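PDB 3BZW: putative lipase from Bacteroides thetaiotaomicron VPI-5482, which probably hydrolyses ester bonds as a GDSL-like (SGNH) lipase/acylhydrolase, possibly acting on lysophospholipids. Local coordinates for residues N45-Y49 / W50-K54; K156-P159 / D160-I163; G221-P224 / M225-E228; M251-T254 / L255-Q258. All blocks are in the same frame, centred on the assembly; numbering follows the deposited sequence.

Interaction 1 of 4, residues N45-Y49 / W50-K54; sequences NIKKY and WDFLK
The first turn of helix 49-57 is closed by K48, at the N-cap position, whose carbonyl faces the backbone N of D51 and F52. D51 N donates to K48 O at 2.8 Å, whereas the bond from F52 N to the same oxygen is weak. L53 N reaches Y49 O at 3.1 Å and more nearly straight (N-H...O 155°), a regular helical bond. One water bridges the turn, accepting from K48 N and donating to D51 OD2 at 2.7 Å.

With CG of W50 held between its backbone N and carbonyl carbon (chi1 41°), the indole lies back beside K48, whose CB sits over one face, 3.7 Å from the centroid of the five-membered ring. The edge of the same indole meets the face of Y49 in a T-shaped pair, planes at 69°, with W50 CD1 3.9 Å from Y49 CZ. W50 NE1 donates to T37 O, and Y49 OH bonds to T37 OG1. Were W50 an alanine, T37 O would probably lose this N-H donor, and both the Y49 face and K48 CB would lose the indole they pack on. K47, fully extended, lays CD over the F52 ring, 3.9 Å from its centroid, and sends NZ on to a salt bridge with E55. This is a helix N-terminus, with K48 at the N-cap position, following strand 28-33 in the SGNH hydrolase fold.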
ATOM      1  N   ASN A  45     -28.214 -27.632  32.577  1.00  7.51           N
ATOM      2  CA  ASN A  45     -28.891 -27.194  31.362  1.00  6.99           C
ATOM      3  C   ASN A  45     -27.930 -27.196  30.178  1.00  7.18           C
ATOM      4  O   ASN A  45     -28.353 -27.156  29.021  1.00  6.63           O
ATOM      5  CB  ASN A  45     -29.477 -25.796  31.545  1.00  6.66           C
ATOM      6  CG  ASN A  45     -30.647 -25.784  32.499  1.00  7.44           C
ATOM      7  OD1 ASN A  45     -30.530 -25.343  33.645  1.00  8.99           O
ATOM      8  ND2 ASN A  45     -31.783 -26.287  32.036  1.00  5.29           N
ATOM      9  N   ILE A  46     -26.637 -27.242  30.480  1.00  5.51           N
ATOM     10  CA  ILE A  46     -25.608 -27.251  29.448  1.00  5.88           C
ATOM     11  C   ILE A  46     -24.609 -28.388  29.638  1.00  7.09           C
ATOM     12  O   ILE A  46     -24.048 -28.559  30.720  1.00  6.96           O
ATOM     13  CB  ILE A  46     -24.804 -25.923  29.437  1.00  5.56           C
ATOM     14  CG1 ILE A  46     -25.726 -24.750  29.098  1.00  5.13           C
ATOM     15  CG2 ILE A  46     -23.658 -26.014  28.428  1.00  5.79           C
ATOM     16  CD1 ILE A  46     -25.035 -23.401  29.143  1.00  3.31           C
ATOM     17  N   LYS A  47     -24.404 -29.168  28.581  1.00  7.06           N
ATOM     18  CA  LYS A  47     -23.428 -30.252  28.604  1.00  7.72           C
ATOM     19  C   LYS A  47     -22.191 -29.600  27.990  1.00  7.06           C
ATOM     20  O   LYS A  47     -22.237 -29.122  26.853  1.00  5.83           O
ATOM     21  CB  LYS A  47     -23.905 -31.425  27.746  1.00  7.72           C
ATOM     22  CG  LYS A  47     -22.981 -32.634  27.764  1.00  8.80           C
ATOM     23  CD  LYS A  47     -23.616 -33.810  27.036  1.00 12.57           C
ATOM     24  CE  LYS A  47     -22.717 -35.034  27.063  1.00 14.46           C
ATOM     25  NZ  LYS A  47     -23.335 -36.179  26.338  1.00 15.47           N
ATOM     26  N   LYS A  48     -21.097 -29.567  28.747  1.00  5.90           N
ATOM     27  CA  LYS A  48     -19.867 -28.922  28.288  1.00  6.82           C
ATOM     28  C   LYS A  48     -18.988 -29.720  27.324  1.00  6.95           C
ATOM     29  O   LYS A  48     -19.037 -30.952  27.282  1.00  5.30           O
ATOM     30  CB  LYS A  48     -19.045 -28.460  29.498  1.00  4.85           C
ATOM     31  CG  LYS A  48     -19.659 -27.264  30.245  1.00  7.33           C
ATOM     32  CD  LYS A  48     -20.926 -27.640  31.026  1.00  4.61           C
ATOM     33  CE  LYS A  48     -21.573 -26.415  31.667  1.00  8.36           C
ATOM     34  NZ  LYS A  48     -22.760 -26.773  32.511  1.00  7.82           N
ATOM     35  N   TYR A  49     -18.175 -28.995  26.558  1.00  5.34           N
ATOM     36  CA  TYR A  49     -17.308 -29.612  25.563  1.00  5.70           C
ATOM     37  C   TYR A  49     -16.425 -30.740  26.095  1.00  4.51           C
ATOM     38  O   TYR A  49     -16.230 -31.745  25.411  1.00  5.41           O
ATOM     39  CB  TYR A  49     -16.459 -28.535  24.869  1.00  5.72           C
ATOM     40  CG  TYR A  49     -15.415 -27.868  25.738  1.00  7.02           C
ATOM     41  CD1 TYR A  49     -14.117 -28.371  25.809  1.00  6.86           C
ATOM     42  CD2 TYR A  49     -15.717 -26.720  26.472  1.00  7.40           C
ATOM     43  CE1 TYR A  49     -13.140 -27.747  26.585  1.00  7.73           C
ATOM     44  CE2 TYR A  49     -14.747 -26.088  27.256  1.00  6.93           C
ATOM     45  CZ  TYR A  49     -13.463 -26.607  27.305  1.00  6.62           C
ATOM     46  OH  TYR A  49     -12.497 -25.983  28.062  1.00  7.36           O
ATOM     47  N   TRP A  50     -15.896 -30.593  27.305  1.00  3.47           N
ATOM     48  CA  TRP A  50     -15.048 -31.643  27.859  1.00  5.72           C
ATOM     49  C   TRP A  50     -15.844 -32.898  28.207  1.00  6.12           C
ATOM     50  O   TRP A  50     -15.285 -33.991  28.323  1.00  4.76           O
ATOM     51  CB  TRP A  50     -14.284 -31.141  29.091  1.00  6.27           C
ATOM     52  CG  TRP A  50     -15.080 -30.277  30.017  1.00  6.90           C
ATOM     53  CD1 TRP A  50     -15.067 -28.911  30.078  1.00  8.70           C
ATOM     54  CD2 TRP A  50     -16.016 -30.713  31.004  1.00  8.36           C
ATOM     55  NE1 TRP A  50     -15.938 -28.469  31.045  1.00  7.36           N
ATOM     56  CE2 TRP A  50     -16.535 -29.555  31.628  1.00  8.32           C
ATOM     57  CE3 TRP A  50     -16.469 -31.971  31.425  1.00  9.06           C
ATOM     58  CZ2 TRP A  50     -17.486 -29.616  32.651  1.00  8.59           C
ATOM     59  CZ3 TRP A  50     -17.419 -32.031  32.446  1.00 10.95           C
ATOM     60  CH2 TRP A  50     -17.914 -30.858  33.045  1.00  9.12           C
ATOM     61  N   ASP A  51     -17.155 -32.741  28.367  1.00  6.21           N
ATOM     62  CA  ASP A  51     -18.022 -33.869  28.686  1.00  8.80           C
ATOM     63  C   ASP A  51     -18.214 -34.700  27.413  1.00  9.03           C
ATOM     64  O   ASP A  51     -18.296 -35.929  27.458  1.00  7.26           O
ATOM     65  CB  ASP A  51     -19.374 -33.365  29.189  1.00 12.46           C
ATOM     66  CG  ASP A  51     -19.975 -34.267  30.245  1.00 16.63           C
ATOM     67  OD1 ASP A  51     -19.920 -35.501  30.073  1.00 21.99           O
ATOM     68  OD2 ASP A  51     -20.508 -33.742  31.243  1.00 18.25           O
ATOM     69  N   PHE A  52     -18.286 -34.018  26.273  1.00  8.29           N
ATOM     70  CA  PHE A  52     -18.439 -34.699  24.994  1.00  7.27           C
ATOM     71  C   PHE A  52     -17.143 -35.422  24.644  1.00  8.36           C
ATOM     72  O   PHE A  52     -17.166 -36.530  24.106  1.00  7.96           O
ATOM     73  CB  PHE A  52     -18.781 -33.697  23.892  1.00  5.89           C
ATOM     74  CG  PHE A  52     -20.214 -33.256  23.900  1.00  4.95           C
ATOM     75  CD1 PHE A  52     -21.222 -34.119  23.475  1.00  4.81           C
ATOM     76  CD2 PHE A  52     -20.557 -31.978  24.330  1.00  4.12           C
ATOM     77  CE1 PHE A  52     -22.560 -33.716  23.472  1.00  4.51           C
ATOM     78  CE2 PHE A  52     -21.892 -31.559  24.333  1.00  4.30           C
ATOM     79  CZ  PHE A  52     -22.895 -32.430  23.902  1.00  4.75           C
ATOM     80  N   LEU A  53     -16.013 -34.794  24.951  1.00  6.84           N
ATOM     81  CA  LEU A  53     -14.719 -35.400  24.667  1.00  7.67           C
ATOM     82  C   LEU A  53     -14.511 -36.622  25.553  1.00  7.85           C
ATOM     83  O   LEU A  53     -13.867 -37.594  25.150  1.00  6.83           O
ATOM     84  CB  LEU A  53     -13.590 -34.386  24.884  1.00  8.03           C
ATOM     85  CG  LEU A  53     -13.521 -33.251  23.856  1.00  6.93           C
ATOM     86  CD1 LEU A  53     -12.411 -32.283  24.237  1.00  7.47           C
ATOM     87  CD2 LEU A  53     -13.271 -33.827  22.468  1.00  7.71           C
ATOM     88  N   LYS A  54     -15.061 -36.571  26.762  1.00  8.25           N
ATOM     89  CA  LYS A  54     -14.956 -37.693  27.684  1.00 10.08           C
ATOM     90  C   LYS A  54     -15.669 -38.878  27.041  1.00 11.44           C
ATOM     91  O   LYS A  54     -15.169 -40.002  27.024  1.00 12.07           O
ATOM     92  CB  LYS A  54     -15.635 -37.351  29.012  1.00 11.60           C
ATOM     93  CG  LYS A  54     -15.477 -38.427  30.076  1.00 15.28           C
ATOM     94  CD  LYS A  54     -16.279 -38.112  31.334  1.00 16.99           C
ATOM     95  CE  LYS A  54     -17.766 -38.342  31.119  1.00 19.06           C
ATOM     96  NZ  LYS A  54     -18.546 -38.060  32.358  1.00 21.92           N
TER
HETATM   97  O   HOH W   1     -21.205 -31.146  31.278  1.00  7.88           O

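Interaction 2 of 4, residues K156-P159 / D160-I163; sequences KLFP and DKQI
F158 and K161 are the ends of a type I beta turn, a local contact that carries the chain from helix 143-157 into strand 162-166 of the parallel sheet, an alpha-to-beta connection of the SGNH hydrolase fold. The evidence is the bond from K161 N to F158 O, 3.3 Å long and fairly straight at the hydrogen (162°). P159 occupies the second position of the turn, where its missing N-H costs no turn bond.

The side chains of the two end residues cross at a slant. K161 is bent at chi2 (-64°), and its CG comes 3.7 Å from F158 CB; the amine continues to V89 O. The F158 ring itself leads away to L81 and K82 of helix 74-85 and to I92 in the neighbouring strand. Across the bend, a water lies 2.9 Å from F158 O and 2.8 Å from K161 O, within hydrogen-bonding distance of both carbonyls. A second subunit also reaches the turn, its Q229 bonding to P159 O and its R250 to K161 O. The first strand residue whose side chain points back at the turn is I163, which brings CD1 to 3.6 Å from F158 O and 4.0 Å from F158 CB.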
ATOM      1  N   LYS A 156       6.470 -23.985  33.843  1.00  6.26           N
ATOM      2  CA  LYS A 156       7.248 -24.313  35.037  1.00  6.78           C
ATOM      3  C   LYS A 156       6.659 -25.529  35.754  1.00  7.17           C
ATOM      4  O   LYS A 156       7.393 -26.391  36.241  1.00  6.15           O
ATOM      5  CB  LYS A 156       7.272 -23.123  36.004  1.00 10.21           C
ATOM      6  CG  LYS A 156       8.264 -22.025  35.643  1.00 14.02           C
ATOM      7  CD  LYS A 156       8.097 -20.825  36.567  1.00 18.40           C
ATOM      8  CE  LYS A 156       9.437 -20.249  36.994  1.00 23.60           C
ATOM      9  NZ  LYS A 156      10.200 -21.214  37.841  1.00 25.77           N
ATOM     10  N   LEU A 157       5.333 -25.593  35.809  1.00  6.93           N
ATOM     11  CA  LEU A 157       4.642 -26.690  36.481  1.00  7.31           C
ATOM     12  C   LEU A 157       4.508 -27.957  35.639  1.00  7.30           C
ATOM     13  O   LEU A 157       4.566 -29.072  36.164  1.00  6.23           O
ATOM     14  CB  LEU A 157       3.249 -26.232  36.919  1.00  7.64           C
ATOM     15  CG  LEU A 157       3.174 -25.114  37.962  1.00  9.58           C
ATOM     16  CD1 LEU A 157       1.752 -24.579  38.036  1.00 10.50           C
ATOM     17  CD2 LEU A 157       3.621 -25.641  39.320  1.00 12.22           C
ATOM     18  N   PHE A 158       4.340 -27.784  34.334  1.00  6.20           N
ATOM     19  CA  PHE A 158       4.165 -28.914  33.426  1.00  8.22           C
ATOM     20  C   PHE A 158       5.082 -28.798  32.213  1.00  8.30           C
ATOM     21  O   PHE A 158       4.616 -28.806  31.074  1.00  8.74           O
ATOM     22  CB  PHE A 158       2.706 -28.952  32.964  1.00  7.83           C
ATOM     23  CG  PHE A 158       1.712 -28.966  34.092  1.00  9.69           C
ATOM     24  CD1 PHE A 158       1.442 -30.143  34.783  1.00  9.75           C
ATOM     25  CD2 PHE A 158       1.046 -27.802  34.466  1.00 10.56           C
ATOM     26  CE1 PHE A 158       0.519 -30.160  35.830  1.00  9.74           C
ATOM     27  CE2 PHE A 158       0.121 -27.809  35.511  1.00 12.22           C
ATOM     28  CZ  PHE A 158      -0.143 -28.986  36.191  1.00  9.47           C
ATOM     29  N   PRO A 159       6.403 -28.720  32.438  1.00  8.53           N
ATOM     30  CA  PRO A 159       7.367 -28.594  31.341  1.00  7.84           C
ATOM     31  C   PRO A 159       7.412 -29.717  30.309  1.00  8.37           C
ATOM     32  O   PRO A 159       7.827 -29.491  29.171  1.00  8.11           O
ATOM     33  CB  PRO A 159       8.701 -28.424  32.074  1.00  6.92           C
ATOM     34  CG  PRO A 159       8.501 -29.235  33.311  1.00  7.07           C
ATOM     35  CD  PRO A 159       7.099 -28.835  33.734  1.00  8.56           C
ATOM     36  N   ASP A 160       6.979 -30.915  30.691  1.00  7.19           N
ATOM     37  CA  ASP A 160       7.025 -32.061  29.780  1.00  8.21           C
ATOM     38  C   ASP A 160       5.663 -32.471  29.233  1.00  7.70           C
ATOM     39  O   ASP A 160       5.515 -33.556  28.664  1.00  7.32           O
ATOM     40  CB  ASP A 160       7.667 -33.255  30.494  1.00 10.87           C
ATOM     41  CG  ASP A 160       6.838 -33.745  31.679  1.00 14.96           C
ATOM     42  OD1 ASP A 160       5.972 -32.984  32.168  1.00 15.44           O
ATOM     43  OD2 ASP A 160       7.065 -34.885  32.130  1.00 16.00           O
ATOM     44  N   LYS A 161       4.673 -31.602  29.392  1.00  7.33           N
ATOM     45  CA  LYS A 161       3.325 -31.903  28.932  1.00  6.18           C
ATOM     46  C   LYS A 161       2.907 -31.108  27.703  1.00  7.45           C
ATOM     47  O   LYS A 161       3.513 -30.089  27.358  1.00  7.38           O
ATOM     48  CB  LYS A 161       2.315 -31.620  30.048  1.00  6.12           C
ATOM     49  CG  LYS A 161       2.609 -32.299  31.378  1.00  6.63           C
ATOM     50  CD  LYS A 161       2.546 -33.818  31.279  1.00  7.84           C
ATOM     51  CE  LYS A 161       2.727 -34.442  32.661  1.00  8.96           C
ATOM     52  NZ  LYS A 161       2.633 -35.923  32.646  1.00 10.52           N
ATOM     53  N   GLN A 162       1.859 -31.595  27.050  1.00  6.83           N
ATOM     54  CA  GLN A 162       1.292 -30.934  25.885  1.00  7.54           C
ATOM     55  C   GLN A 162       0.333 -29.879  26.439  1.00  7.38           C
ATOM     56  O   GLN A 162      -0.678 -30.221  27.054  1.00  8.91           O
ATOM     57  CB  GLN A 162       0.516 -31.944  25.038  1.00  6.20           C
ATOM     58  CG  GLN A 162      -0.145 -31.357  23.797  1.00  6.04           C
ATOM     59  CD  GLN A 162       0.859 -30.708  22.865  1.00  7.06           C
ATOM     60  OE1 GLN A 162       1.239 -29.550  23.051  1.00  9.09           O
ATOM     61  NE2 GLN A 162       1.305 -31.456  21.867  1.00  5.57           N
ATOM     62  N   ILE A 163       0.660 -28.602  26.248  1.00  6.20           N
ATOM     63  CA  ILE A 163      -0.188 -27.512  26.733  1.00  5.37           C
ATOM     64  C   ILE A 163      -0.640 -26.686  25.531  1.00  6.55           C
ATOM     65  O   ILE A 163       0.187 -26.188  24.764  1.00  4.87           O
ATOM     66  CB  ILE A 163       0.573 -26.601  27.718  1.00  6.53           C
ATOM     67  CG1 ILE A 163       1.223 -27.446  28.819  1.00  5.22           C
ATOM     68  CG2 ILE A 163      -0.386 -25.595  28.338  1.00  4.78           C
ATOM     69  CD1 ILE A 163       2.123 -26.646  29.754  1.00  4.97           C
TER
HETATM   70  O   HOH W   2       4.952 -27.918  28.366  1.00  7.69           O

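Interaction 3 of 4, residues G221-P224 / M225-E228; sequences GMNP and MVEE
The chain reverses in a type I beta turn from N223 to V226, closed by V226 N donating to N223 O at 3.0 Å with an N-H...O angle of 162°. P224 takes the second position with phi -65°, a value its ring imposes readily, and M225 (modelled as selenomethionine) takes the third.

The side chain of N223 adds a further bond to the same bend. Its CG is anti to the backbone N (chi1 -170°), which carries the amide forward over the turn, and OD1 accepts from M225 N at 2.9 Å, the donor lying above the amide plane. Side-chain oxygen to the N-H two residues on is the definition of an Asx turn, here superposed on the beta turn in the loop between helices 216-219 and 245-258. OD1 also lies against the side chain of M225, 3.1 Å from CB and 3.4 Å from CG, before that chain bends away toward D184 and E185. At the far end of the turn V226 places CB 3.5 Å from N223 O.

The other branch of the N223 amide, ND2, bonds to W209 O of the third subunit, so both ends of the group are held and its rotation is fixed. P224 packs on L230 and F233, and V226 meets K155 of the third subunit.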
ATOM      1  N   GLY A 221     -16.447 -21.705  13.914  1.00  4.27           N
ATOM      2  CA  GLY A 221     -17.406 -21.189  12.954  1.00  4.01           C
ATOM      3  C   GLY A 221     -18.657 -20.657  13.632  1.00  5.20           C
ATOM      4  O   GLY A 221     -19.698 -20.508  13.000  1.00  3.94           O
HETATM    5  N   MSE A 222     -18.556 -20.368  14.924  1.00  4.45           N
HETATM    6  CA  MSE A 222     -19.698 -19.867  15.686  1.00  5.56           C
HETATM    7  C   MSE A 222     -19.610 -18.366  15.966  1.00  5.15           C
HETATM    8  O   MSE A 222     -18.751 -17.920  16.725  1.00  6.38           O
HETATM    9  CB  MSE A 222     -19.813 -20.640  17.011  1.00  6.45           C
HETATM   10  CG  MSE A 222     -20.274 -22.087  16.853  1.00  8.45           C
HETATM   11 SE   MSE A 222     -19.909 -23.221  18.400  1.00 17.93          SE
HETATM   12  CE  MSE A 222     -20.390 -21.976  19.809  1.00 10.99           C
ATOM     13  N   ASN A 223     -20.512 -17.593  15.362  1.00  4.81           N
ATOM     14  CA  ASN A 223     -20.533 -16.141  15.552  1.00  4.05           C
ATOM     15  C   ASN A 223     -21.924 -15.669  15.971  1.00  4.61           C
ATOM     16  O   ASN A 223     -22.829 -15.568  15.140  1.00  5.31           O
ATOM     17  CB  ASN A 223     -20.132 -15.439  14.249  1.00  4.72           C
ATOM     18  CG  ASN A 223     -19.903 -13.949  14.430  1.00  5.88           C
ATOM     19  OD1 ASN A 223     -20.295 -13.361  15.443  1.00  6.02           O
ATOM     20  ND2 ASN A 223     -19.272 -13.326  13.440  1.00  5.70           N
ATOM     21  N   PRO A 224     -22.111 -15.359  17.267  1.00  4.20           N
ATOM     22  CA  PRO A 224     -23.415 -14.897  17.752  1.00  5.34           C
ATOM     23  C   PRO A 224     -23.848 -13.545  17.170  1.00  6.71           C
ATOM     24  O   PRO A 224     -24.988 -13.121  17.361  1.00  4.94           O
ATOM     25  CB  PRO A 224     -23.226 -14.868  19.272  1.00  4.71           C
ATOM     26  CG  PRO A 224     -21.781 -14.511  19.419  1.00  4.99           C
ATOM     27  CD  PRO A 224     -21.115 -15.366  18.353  1.00  4.09           C
HETATM   28  N   MSE A 225     -22.942 -12.874  16.462  1.00  6.81           N
HETATM   29  CA  MSE A 225     -23.275 -11.594  15.847  1.00  6.47           C
HETATM   30  C   MSE A 225     -24.160 -11.834  14.625  1.00  6.66           C
HETATM   31  O   MSE A 225     -24.759 -10.907  14.089  1.00  6.64           O
HETATM   32  CB  MSE A 225     -22.004 -10.829  15.457  1.00  7.39           C
HETATM   33  CG  MSE A 225     -21.214 -10.295  16.643  1.00  8.27           C
HETATM   34 SE   MSE A 225     -22.238  -9.128  17.832  1.00 17.74          SE
HETATM   35  CE  MSE A 225     -22.202  -7.519  16.752  1.00 14.76           C
ATOM     36  N   VAL A 226     -24.214 -13.087  14.182  1.00  6.28           N
ATOM     37  CA  VAL A 226     -25.062 -13.482  13.064  1.00  6.69           C
ATOM     38  C   VAL A 226     -26.241 -14.172  13.745  1.00  7.32           C
ATOM     39  O   VAL A 226     -26.108 -15.288  14.242  1.00  7.95           O
ATOM     40  CB  VAL A 226     -24.345 -14.480  12.120  1.00  7.88           C
ATOM     41  CG1 VAL A 226     -25.289 -14.901  10.990  1.00  8.71           C
ATOM     42  CG2 VAL A 226     -23.086 -13.848  11.549  1.00  8.37           C
ATOM     43  N   GLU A 227     -27.380 -13.485  13.782  1.00  7.91           N
ATOM     44  CA  GLU A 227     -28.591 -13.978  14.430  1.00  9.79           C
ATOM     45  C   GLU A 227     -28.921 -15.446  14.216  1.00  7.95           C
ATOM     46  O   GLU A 227     -29.290 -16.141  15.161  1.00  6.01           O
ATOM     47  CB  GLU A 227     -29.787 -13.125  14.008  1.00 14.43           C
ATOM     48  CG  GLU A 227     -29.886 -11.796  14.741  1.00 24.87           C
ATOM     49  CD  GLU A 227     -30.928 -10.874  14.129  1.00 29.96           C
ATOM     50  OE1 GLU A 227     -31.988 -11.377  13.694  1.00 31.28           O
ATOM     51  OE2 GLU A 227     -30.690  -9.647  14.094  1.00 35.10           O
ATOM     52  N   GLU A 228     -28.797 -15.913  12.978  1.00  6.69           N
ATOM     53  CA  GLU A 228     -29.102 -17.303  12.657  1.00  5.66           C
ATOM     54  C   GLU A 228     -28.234 -18.306  13.425  1.00  4.74           C
ATOM     55  O   GLU A 228     -28.630 -19.456  13.614  1.00  4.52           O
ATOM     56  CB  GLU A 228     -28.958 -17.543  11.151  1.00  6.20           C
ATOM     57  CG  GLU A 228     -29.995 -16.831  10.271  1.00  9.02           C
ATOM     58  CD  GLU A 228     -29.884 -15.313  10.303  1.00 11.13           C
ATOM     59  OE1 GLU A 228     -28.753 -14.796  10.401  1.00  5.94           O
ATOM     60  OE2 GLU A 228     -30.932 -14.635  10.207  1.00 13.30           O
TER

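Interaction 4 of 4, residues M251-T254 / L255-Q258; sequences MART and LMYQ
R253 folds along its own helix to reach M256 and Y257, three and four residues on. Its CB points away from them, but the bend at chi2 (72°) brings the guanidinium back to both, one face against M256 and its edge toward Y257. M256, a selenomethionine, runs extended from CB to SE and sets SE over the centre of one guanidinium face, 3.7 Å from R253 CZ. Its methyl CE follows to 3.4 Å from R253 NH2. Y257 comes from the edge: NH2 of R253 donates to Y257 OH at 3.2 Å, the oxygen lying 24° out of the guanidinium plane. Lower down, Y257 CE2 is 3.6 Å from R253 NE, and the two flat groups are inclined at 47°.

The spacing is that of the last turns of helix 245-258, which packs against helix 49-57. Bonds such as L255 N to M251 O and M256 N to A252 O, each 2.8 Å, hold the frame. R253 also makes a cation-pi contact with W56 of that neighbouring helix. A leucine at R253 would probably leave Y257 OH without this donor, W56 without its cation and M256 SE without the flat group it covers. Along another side of the helix T254 and Q258 run side by side, T254 CG2 3.9 Å from Q258 CG. Their polar ends diverge, T254 OG1 to R250 O and Q258 NE2 to A261 O of the third subunit.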
HETATM    1  N   MSE A 251     -18.318 -27.134  19.438  1.00  4.27           N
HETATM    2  CA  MSE A 251     -16.990 -26.788  19.950  1.00  7.32           C
HETATM    3  C   MSE A 251     -16.164 -28.054  20.173  1.00  6.59           C
HETATM    4  O   MSE A 251     -15.013 -28.148  19.740  1.00  5.96           O
HETATM    5  CB  MSE A 251     -17.116 -26.041  21.282  1.00  8.30           C
HETATM    6  CG  MSE A 251     -17.549 -24.590  21.157  1.00 14.62           C
HETATM    7 SE   MSE A 251     -18.193 -23.877  22.848  1.00 27.75          SE
HETATM    8  CE  MSE A 251     -16.647 -24.266  23.934  1.00 21.05           C
ATOM      9  N   ALA A 252     -16.765 -29.026  20.853  1.00  5.73           N
ATOM     10  CA  ALA A 252     -16.094 -30.289  21.154  1.00  5.86           C
ATOM     11  C   ALA A 252     -15.716 -31.047  19.890  1.00  5.48           C
ATOM     12  O   ALA A 252     -14.602 -31.567  19.771  1.00  6.55           O
ATOM     13  CB  ALA A 252     -16.990 -31.158  22.042  1.00  5.81           C
ATOM     14  N   ARG A 253     -16.638 -31.107  18.935  1.00  6.13           N
ATOM     15  CA  ARG A 253     -16.362 -31.817  17.693  1.00  7.03           C
ATOM     16  C   ARG A 253     -15.240 -31.115  16.927  1.00  6.49           C
ATOM     17  O   ARG A 253     -14.411 -31.760  16.277  1.00  5.15           O
ATOM     18  CB  ARG A 253     -17.621 -31.888  16.830  1.00  9.04           C
ATOM     19  CG  ARG A 253     -17.609 -33.053  15.866  1.00 13.75           C
ATOM     20  CD  ARG A 253     -17.815 -34.363  16.605  1.00 15.00           C
ATOM     21  NE  ARG A 253     -17.341 -35.493  15.817  1.00 18.88           N
ATOM     22  CZ  ARG A 253     -17.440 -36.762  16.197  1.00 20.47           C
ATOM     23  NH1 ARG A 253     -18.007 -37.069  17.359  1.00 18.40           N
ATOM     24  NH2 ARG A 253     -16.961 -37.726  15.419  1.00 19.06           N
ATOM     25  N   THR A 254     -15.219 -29.789  17.005  1.00  5.54           N
ATOM     26  CA  THR A 254     -14.184 -29.007  16.333  1.00  5.50           C
ATOM     27  C   THR A 254     -12.855 -29.343  16.993  1.00  5.53           C
ATOM     28  O   THR A 254     -11.868 -29.655  16.329  1.00  6.46           O
ATOM     29  CB  THR A 254     -14.448 -27.492  16.484  1.00  6.03           C
ATOM     30  OG1 THR A 254     -15.659 -27.151  15.800  1.00  5.28           O
ATOM     31  CG2 THR A 254     -13.297 -26.677  15.904  1.00  5.50           C
ATOM     32  N   LEU A 255     -12.854 -29.291  18.316  1.00  5.94           N
ATOM     33  CA  LEU A 255     -11.667 -29.573  19.111  1.00  7.15           C
ATOM     34  C   LEU A 255     -11.142 -30.979  18.824  1.00  6.55           C
ATOM     35  O   LEU A 255      -9.934 -31.195  18.720  1.00  7.29           O
ATOM     36  CB  LEU A 255     -12.023 -29.419  20.593  1.00  8.02           C
ATOM     37  CG  LEU A 255     -10.927 -29.160  21.621  1.00 10.32           C
ATOM     38  CD1 LEU A 255      -9.964 -28.095  21.118  1.00  8.95           C
ATOM     39  CD2 LEU A 255     -11.589 -28.724  22.929  1.00  9.61           C
HETATM   40  N   MSE A 256     -12.057 -31.932  18.682  1.00  7.17           N
HETATM   41  CA  MSE A 256     -11.668 -33.306  18.413  1.00  9.22           C
HETATM   42  C   MSE A 256     -10.758 -33.429  17.196  1.00  8.80           C
HETATM   43  O   MSE A 256      -9.721 -34.086  17.252  1.00  7.62           O
HETATM   44  CB  MSE A 256     -12.901 -34.184  18.211  1.00 12.64           C
HETATM   45  CG  MSE A 256     -12.570 -35.655  18.051  1.00 18.64           C
HETATM   46 SE   MSE A 256     -14.158 -36.765  17.944  1.00 29.06          SE
HETATM   47  CE  MSE A 256     -13.681 -37.801  16.395  1.00 26.59           C
ATOM     48  N   TYR A 257     -11.136 -32.789  16.096  1.00  5.99           N
ATOM     49  CA  TYR A 257     -10.327 -32.871  14.886  1.00  7.50           C
ATOM     50  C   TYR A 257      -9.147 -31.907  14.840  1.00  6.97           C
ATOM     51  O   TYR A 257      -8.156 -32.172  14.163  1.00  7.83           O
ATOM     52  CB  TYR A 257     -11.227 -32.712  13.662  1.00  7.65           C
ATOM     53  CG  TYR A 257     -12.131 -33.910  13.513  1.00  8.66           C
ATOM     54  CD1 TYR A 257     -11.645 -35.108  12.992  1.00  7.73           C
ATOM     55  CD2 TYR A 257     -13.443 -33.880  13.987  1.00  8.66           C
ATOM     56  CE1 TYR A 257     -12.442 -36.250  12.952  1.00 10.81           C
ATOM     57  CE2 TYR A 257     -14.243 -35.015  13.956  1.00 11.14           C
ATOM     58  CZ  TYR A 257     -13.738 -36.194  13.441  1.00  9.39           C
ATOM     59  OH  TYR A 257     -14.522 -37.319  13.428  1.00 13.09           O
ATOM     60  N   GLN A 258      -9.248 -30.797  15.563  1.00  6.42           N
ATOM     61  CA  GLN A 258      -8.158 -29.829  15.610  1.00  6.81           C
ATOM     62  C   GLN A 258      -7.002 -30.390  16.446  1.00  7.44           C
ATOM     63  O   GLN A 258      -5.834 -30.116  16.170  1.00  7.69           O
ATOM     64  CB  GLN A 258      -8.643 -28.513  16.226  1.00  6.53           C
ATOM     65  CG  GLN A 258      -9.558 -27.693  15.331  1.00  7.65           C
ATOM     66  CD  GLN A 258      -8.807 -26.971  14.223  1.00 10.24           C
ATOM     67  OE1 GLN A 258      -7.935 -26.141  14.490  1.00  8.28           O
ATOM     68  NE2 GLN A 258      -9.145 -27.280  12.975  1.00 11.08           N
TER

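Interactions 1 and 4 lie on two packed helices, their centres about 12 Å apart. A252 CB meets Y49 O at 3.5 Å and F52 CB at 3.6 Å, while M251 CE lies against Y49 CD2. M251 also joins interaction 3, its CG 3.9 Å from M222 SE. Interaction 2 stands apart, nearest atoms about 9 Å from interaction 4. The subunit interface relates it to interaction 3: K156 is salt-bridged to E228 of the second subunit, while this chain's own E228 packs on P159 of the third. Through T37 and I36, interactions 1 and 4 border the loop after strand 28-33, which in this family carries the nucleophilic serine, so both probably lie near the active site.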